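Local structure of sporozoite microneme protein essential for cell traversal (Plasmodium berghei, 4U5A) at residues E12-L17 with S74-N79; K99-F104 with I194-I199. The protein is a four-helix-bundle protein of sporozoite micronemes, essential for the parasite's traversal of host cells. One frame throughout, in Å; residues are numbered along the deposited sequence.

Contact 1: E12-L17 with S74-N79; sequences EEFDKL and SFIENN
I76 reaches across to F14 and L17 where helices 10-39 and 59-84 run antiparallel, their axes 9.7 Å apart over these turns and their directions 168° apart. From CB the I76 side chain forks. Its CG2 branch, anti to the backbone N, goes to F14: it lies 3.7 Å from F14 CB and meets the phenyl ring at its edge, in the ring plane, while also touching the carbonyl O of F14. The other branch runs through CG1, beside the backbone N (chi1 -67°), and stays extended, so that CD1 ends 3.6 Å from L17 CB, one helical turn further along. Farther round the ring, F14 CE1 is 4.0 Å from N79 OD1, an oblique approach with ring and amide planes 29° apart. F14 and L17 both continue onto I98 of helix 88-126. Beside this apolar patch the side chains of D15 and E77 cross at about a right angle, D15 OD1 and E77 OE2 3.8 Å apart with their carboxylates nearly parallel. K80 forms salt bridges to D15 OD1 and E77 OE1, and its positive charge probably offsets their repulsion. Across these two segments, cohesion therefore comes from apolar packing around I76, while the acidic pair is probably made tolerable by the lysine both acids bind.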
loop_
_atom_site.group_PDB
_atom_site.type_symbol
_atom_site.label_atom_id
_atom_site.label_comp_id
_atom_site.label_asym_id
_atom_site.label_seq_id
_atom_site.Cartn_x
_atom_site.Cartn_y
_atom_site.Cartn_z
ATOM N N GLU A 12 -20.686 -18.567 1.549
ATOM C CA GLU A 12 -19.330 -19.054 1.776
ATOM C C GLU A 12 -18.363 -18.470 0.749
ATOM O O GLU A 12 -17.200 -18.197 1.059
ATOM C CB GLU A 12 -19.296 -20.576 1.735
ATOM N N GLU A 13 -18.858 -18.267 -0.469
ATOM C CA GLU A 13 -18.041 -17.728 -1.552
ATOM C C GLU A 13 -17.745 -16.243 -1.329
ATOM O O GLU A 13 -16.629 -15.767 -1.589
ATOM C CB GLU A 13 -18.742 -17.948 -2.896
ATOM C CG GLU A 13 -18.804 -19.416 -3.323
ATOM C CD GLU A 13 -19.718 -19.657 -4.513
ATOM O OE1 GLU A 13 -20.660 -18.862 -4.715
ATOM O OE2 GLU A 13 -19.492 -20.643 -5.247
ATOM N N PHE A 14 -18.743 -15.521 -0.827
ATOM C CA PHE A 14 -18.563 -14.119 -0.457
ATOM C C PHE A 14 -17.591 -14.017 0.719
ATOM O O PHE A 14 -16.713 -13.137 0.755
ATOM C CB PHE A 14 -19.912 -13.474 -0.130
ATOM C CG PHE A 14 -20.668 -13.018 -1.349
ATOM C CD1 PHE A 14 -20.816 -11.669 -1.628
ATOM C CD2 PHE A 14 -21.215 -13.943 -2.227
ATOM C CE1 PHE A 14 -21.504 -11.250 -2.753
ATOM C CE2 PHE A 14 -21.902 -13.531 -3.353
ATOM C CZ PHE A 14 -22.045 -12.182 -3.618
ATOM N N ASP A 15 -17.761 -14.922 1.681
ATOM C CA ASP A 15 -16.832 -15.044 2.792
ATOM C C ASP A 15 -15.407 -15.248 2.264
ATOM O O ASP A 15 -14.443 -14.709 2.818
ATOM C CB ASP A 15 -17.239 -16.200 3.708
ATOM C CG ASP A 15 -18.439 -15.860 4.580
ATOM O OD1 ASP A 15 -18.760 -14.659 4.703
ATOM O OD2 ASP A 15 -19.057 -16.791 5.141
ATOM N N LYS A 16 -15.285 -16.009 1.178
ATOM C CA LYS A 16 -13.989 -16.229 0.542
ATOM C C LYS A 16 -13.451 -14.938 -0.065
ATOM O O LYS A 16 -12.249 -14.675 -0.002
ATOM C CB LYS A 16 -14.085 -17.315 -0.521
ATOM N N LEU A 17 -14.334 -14.136 -0.659
ATOM C CA LEU A 17 -13.921 -12.818 -1.147
ATOM C C LEU A 17 -13.301 -11.997 -0.014
ATOM O O LEU A 17 -12.190 -11.451 -0.150
ATOM C CB LEU A 17 -15.103 -12.072 -1.769
ATOM C CG LEU A 17 -15.558 -12.563 -3.146
ATOM C CD1 LEU A 17 -16.856 -11.899 -3.570
ATOM C CD2 LEU A 17 -14.470 -12.291 -4.171
ATOM N N SER A 74 -16.934 -5.224 5.642
ATOM C CA SER A 74 -18.214 -4.711 6.111
ATOM C C SER A 74 -19.209 -4.637 4.964
ATOM O O SER A 74 -20.397 -4.898 5.148
ATOM C CB SER A 74 -18.046 -3.332 6.756
ATOM O OG SER A 74 -17.632 -3.435 8.108
ATOM N N PHE A 75 -18.721 -4.297 3.775
ATOM C CA PHE A 75 -19.594 -4.203 2.612
ATOM C C PHE A 75 -20.172 -5.556 2.222
ATOM O O PHE A 75 -21.372 -5.678 1.972
ATOM C CB PHE A 75 -18.848 -3.615 1.419
ATOM C CG PHE A 75 -19.648 -3.627 0.149
ATOM C CD1 PHE A 75 -20.578 -2.632 -0.108
ATOM C CD2 PHE A 75 -19.488 -4.649 -0.776
ATOM C CE1 PHE A 75 -21.324 -2.644 -1.273
ATOM C CE2 PHE A 75 -20.231 -4.671 -1.941
ATOM C CZ PHE A 75 -21.151 -3.666 -2.192
ATOM N N ILE A 76 -19.309 -6.564 2.162
ATOM C CA ILE A 76 -19.711 -7.915 1.791
ATOM C C ILE A 76 -20.734 -8.491 2.776
ATOM O O ILE A 76 -21.703 -9.130 2.363
ATOM C CB ILE A 76 -18.487 -8.839 1.679
ATOM C CG1 ILE A 76 -17.616 -8.393 0.501
ATOM C CG2 ILE A 76 -18.911 -10.286 1.500
ATOM C CD1 ILE A 76 -16.482 -9.330 0.185
ATOM N N GLU A 77 -20.530 -8.267 4.070
ATOM C CA GLU A 77 -21.454 -8.783 5.076
ATOM C C GLU A 77 -22.847 -8.188 4.896
ATOM O O GLU A 77 -23.851 -8.901 4.952
ATOM C CB GLU A 77 -20.945 -8.479 6.483
ATOM C CG GLU A 77 -19.638 -9.151 6.833
ATOM C CD GLU A 77 -19.779 -10.650 6.984
ATOM O OE1 GLU A 77 -20.828 -11.100 7.494
ATOM O OE2 GLU A 77 -18.834 -11.377 6.607
ATOM N N ASN A 78 -22.900 -6.876 4.688
ATOM C CA ASN A 78 -24.163 -6.165 4.544
ATOM C C ASN A 78 -24.808 -6.405 3.182
ATOM O O ASN A 78 -25.949 -6.001 2.948
ATOM C CB ASN A 78 -23.957 -4.670 4.775
ATOM C CG ASN A 78 -23.656 -4.338 6.231
ATOM O OD1 ASN A 78 -23.908 -5.140 7.133
ATOM N ND2 ASN A 78 -23.099 -3.154 6.461
ATOM N N ASN A 79 -24.080 -7.077 2.294
ATOM C CA ASN A 79 -24.554 -7.324 0.937
ATOM C C ASN A 79 -25.036 -8.768 0.784
ATOM O O ASN A 79 -25.606 -9.144 -0.241
ATOM C CB ASN A 79 -23.433 -7.014 -0.067
ATOM C CG ASN A 79 -23.908 -7.021 -1.509
ATOM O OD1 ASN A 79 -23.661 -7.972 -2.249
ATOM N ND2 ASN A 79 -24.578 -5.949 -1.920
#

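Contact 2: K99-F104 with I194-I199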
loop_
_atom_site.group_PDB
_atom_site.type_symbol
_atom_site.label_atom_id
_atom_site.label_comp_id
_atom_site.label_asym_id
_atom_site.label_seq_id
_atom_site.Cartn_x
_atom_site.Cartn_y
_atom_site.Cartn_z
ATOM N N LYS A 99 -14.993 -8.592 -6.957
ATOM C CA LYS A 99 -13.661 -9.055 -7.333
ATOM C C LYS A 99 -12.897 -7.965 -8.089
ATOM O O LYS A 99 -11.710 -7.736 -7.833
ATOM C CB LYS A 99 -13.753 -10.321 -8.168
ATOM N N ASN A 100 -13.587 -7.284 -9.003
ATOM C CA ASN A 100 -12.964 -6.216 -9.782
ATOM C C ASN A 100 -12.502 -5.053 -8.908
ATOM O O ASN A 100 -11.396 -4.537 -9.086
ATOM C CB ASN A 100 -13.926 -5.689 -10.850
ATOM C CG ASN A 100 -14.149 -6.674 -11.982
ATOM O OD1 ASN A 100 -13.371 -7.609 -12.177
ATOM N ND2 ASN A 100 -15.216 -6.458 -12.746
ATOM N N VAL A 101 -13.346 -4.656 -7.958
ATOM C CA VAL A 101 -13.005 -3.577 -7.035
ATOM C C VAL A 101 -11.768 -3.947 -6.217
ATOM O O VAL A 101 -10.832 -3.143 -6.072
ATOM C CB VAL A 101 -14.188 -3.247 -6.098
ATOM C CG1 VAL A 101 -13.754 -2.309 -4.990
ATOM C CG2 VAL A 101 -15.331 -2.631 -6.888
ATOM N N CYS A 102 -11.763 -5.172 -5.697
ATOM C CA CYS A 102 -10.626 -5.665 -4.926
ATOM C C CYS A 102 -9.334 -5.624 -5.748
ATOM O O CYS A 102 -8.292 -5.148 -5.272
ATOM C CB CYS A 102 -10.893 -7.090 -4.439
ATOM S SG CYS A 102 -12.236 -7.233 -3.240
ATOM N N ASN A 103 -9.409 -6.103 -6.988
ATOM C CA ASN A 103 -8.242 -6.100 -7.861
ATOM C C ASN A 103 -7.758 -4.685 -8.155
ATOM O O ASN A 103 -6.554 -4.437 -8.223
ATOM C CB ASN A 103 -8.551 -6.816 -9.176
ATOM C CG ASN A 103 -8.742 -8.308 -8.999
ATOM O OD1 ASN A 103 -8.291 -8.892 -8.012
ATOM N ND2 ASN A 103 -9.421 -8.936 -9.955
ATOM N N PHE A 104 -8.701 -3.761 -8.314
ATOM C CA PHE A 104 -8.377 -2.349 -8.504
ATOM C C PHE A 104 -7.556 -1.828 -7.328
ATOM O O PHE A 104 -6.463 -1.257 -7.512
ATOM C CB PHE A 104 -9.657 -1.530 -8.685
ATOM C CG PHE A 104 -9.459 -0.047 -8.561
ATOM C CD1 PHE A 104 -9.026 0.702 -9.644
ATOM C CD2 PHE A 104 -9.730 0.604 -7.364
ATOM C CE1 PHE A 104 -8.848 2.072 -9.534
ATOM C CE2 PHE A 104 -9.556 1.970 -7.246
ATOM C CZ PHE A 104 -9.115 2.706 -8.334
ATOM N N ILE A 194 -16.373 4.945 -2.989
ATOM C CA ILE A 194 -17.158 5.380 -4.136
ATOM C C ILE A 194 -17.546 4.187 -5.010
ATOM O O ILE A 194 -18.708 4.041 -5.393
ATOM C CB ILE A 194 -16.393 6.423 -4.974
ATOM C CG1 ILE A 194 -16.326 7.754 -4.219
ATOM C CG2 ILE A 194 -17.063 6.634 -6.321
ATOM C CD1 ILE A 194 -15.527 8.828 -4.926
ATOM N N LYS A 195 -16.578 3.327 -5.312
ATOM C CA LYS A 195 -16.828 2.181 -6.179
ATOM C C LYS A 195 -17.774 1.170 -5.537
ATOM O O LYS A 195 -18.563 0.531 -6.232
ATOM C CB LYS A 195 -15.513 1.494 -6.557
ATOM C CG LYS A 195 -14.739 2.219 -7.638
ATOM C CD LYS A 195 -13.521 1.433 -8.100
ATOM C CE LYS A 195 -12.917 2.074 -9.340
ATOM N NZ LYS A 195 -12.595 3.511 -9.107
ATOM N N LEU A 196 -17.707 1.035 -4.216
ATOM C CA LEU A 196 -18.600 0.119 -3.511
ATOM C C LEU A 196 -20.026 0.649 -3.511
ATOM O O LEU A 196 -20.983 -0.121 -3.574
ATOM C CB LEU A 196 -18.124 -0.110 -2.076
ATOM C CG LEU A 196 -16.894 -1.003 -1.910
ATOM C CD1 LEU A 196 -16.565 -1.178 -0.440
ATOM C CD2 LEU A 196 -17.127 -2.353 -2.570
ATOM N N LYS A 197 -20.161 1.969 -3.448
ATOM C CA LYS A 197 -21.475 2.595 -3.468
ATOM C C LYS A 197 -22.159 2.393 -4.820
ATOM O O LYS A 197 -23.379 2.240 -4.892
ATOM C CB LYS A 197 -21.364 4.086 -3.146
ATOM C CG LYS A 197 -22.701 4.750 -2.879
ATOM C CD LYS A 197 -22.586 6.262 -2.852
ATOM C CE LYS A 197 -23.965 6.908 -2.864
ATOM N NZ LYS A 197 -23.898 8.387 -3.026
ATOM N N ASN A 198 -21.364 2.369 -5.887
ATOM C CA ASN A 198 -21.883 2.200 -7.243
ATOM C C ASN A 198 -22.410 0.791 -7.495
ATOM O O ASN A 198 -23.023 0.524 -8.527
ATOM C CB ASN A 198 -20.800 2.530 -8.274
ATOM C CG ASN A 198 -20.558 4.019 -8.415
ATOM O OD1 ASN A 198 -21.186 4.832 -7.738
ATOM N ND2 ASN A 198 -19.637 4.386 -9.300
ATOM N N ILE A 199 -22.167 -0.104 -6.544
ATOM C CA ILE A 199 -22.642 -1.480 -6.633
ATOM C C ILE A 199 -23.365 -1.844 -5.341
ATOM O O ILE A 199 -23.624 -3.014 -5.061
ATOM C CB ILE A 199 -21.488 -2.476 -6.892
ATOM C CG1 ILE A 199 -20.568 -2.564 -5.670
ATOM C CG2 ILE A 199 -20.693 -2.070 -8.124
ATOM C CD1 ILE A 199 -19.440 -3.565 -5.822
#
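V101 and K195 bring the backbones closest, their CA atoms 7.0 Å apart, where a turn of helix 88-126 faces residues 194-199 at the C-terminal end of helix 167-197. V101 is the apolar centre. Its CG1 methyl, anti to the backbone N, lies 4.2 Å from L196 CD2, whereas CG2 turns to K195 CB at 4.1 Å and to I199 CD1 at 4.3 Å; the two methyls thus divide three partners between them. One turn after V101, the F104 and K195 side chains cross at about a right angle. The lysine runs extended to CE, which stands over the ring centre, 3.8 Å from the centroid and only 4° off the normal, as a CH-pi contact. A bend at the last torsion (chi4 55°) then keeps NZ over the same face, making a cation-pi contact 4.0 Å from the centroid and closest to F104 CZ. The ring therefore receives both the polarised methylene and the ammonium group, the latter displaced from its centre. At the end of the segment, I199 O accepts a hydrogen bond from Q94 NE2 of helix 88-126, while the I199 side chain touches K97 and I98. Helix 59-84 packs against both segments: I71 and F75 meet L196, and L72 touches C102.

How the contacts relate
Contacts 1 and 2 lie toward the same end of the bundle, their centres 13 Å apart, and between them sample all four long helices: 10-39 with 59-84 in the first, 88-126 with 167-197 in the second. They meet directly through F75, whose CE1 is 3.4 Å from L196 O and whose CZ is 3.7 Å from I199 CG1; I98 touches both contacts. Both are partly buried, but contact 1 lies about 22 Å and contact 2 about 17 Å (centre to centre) from the middle of the chain, contact 1 being nearer the bundle's end. Their charged borders differ: 12-17 with 74-79 pairs acids served by a lysine, whereas 99-104 with 194-199 sets a lysine over an aromatic face.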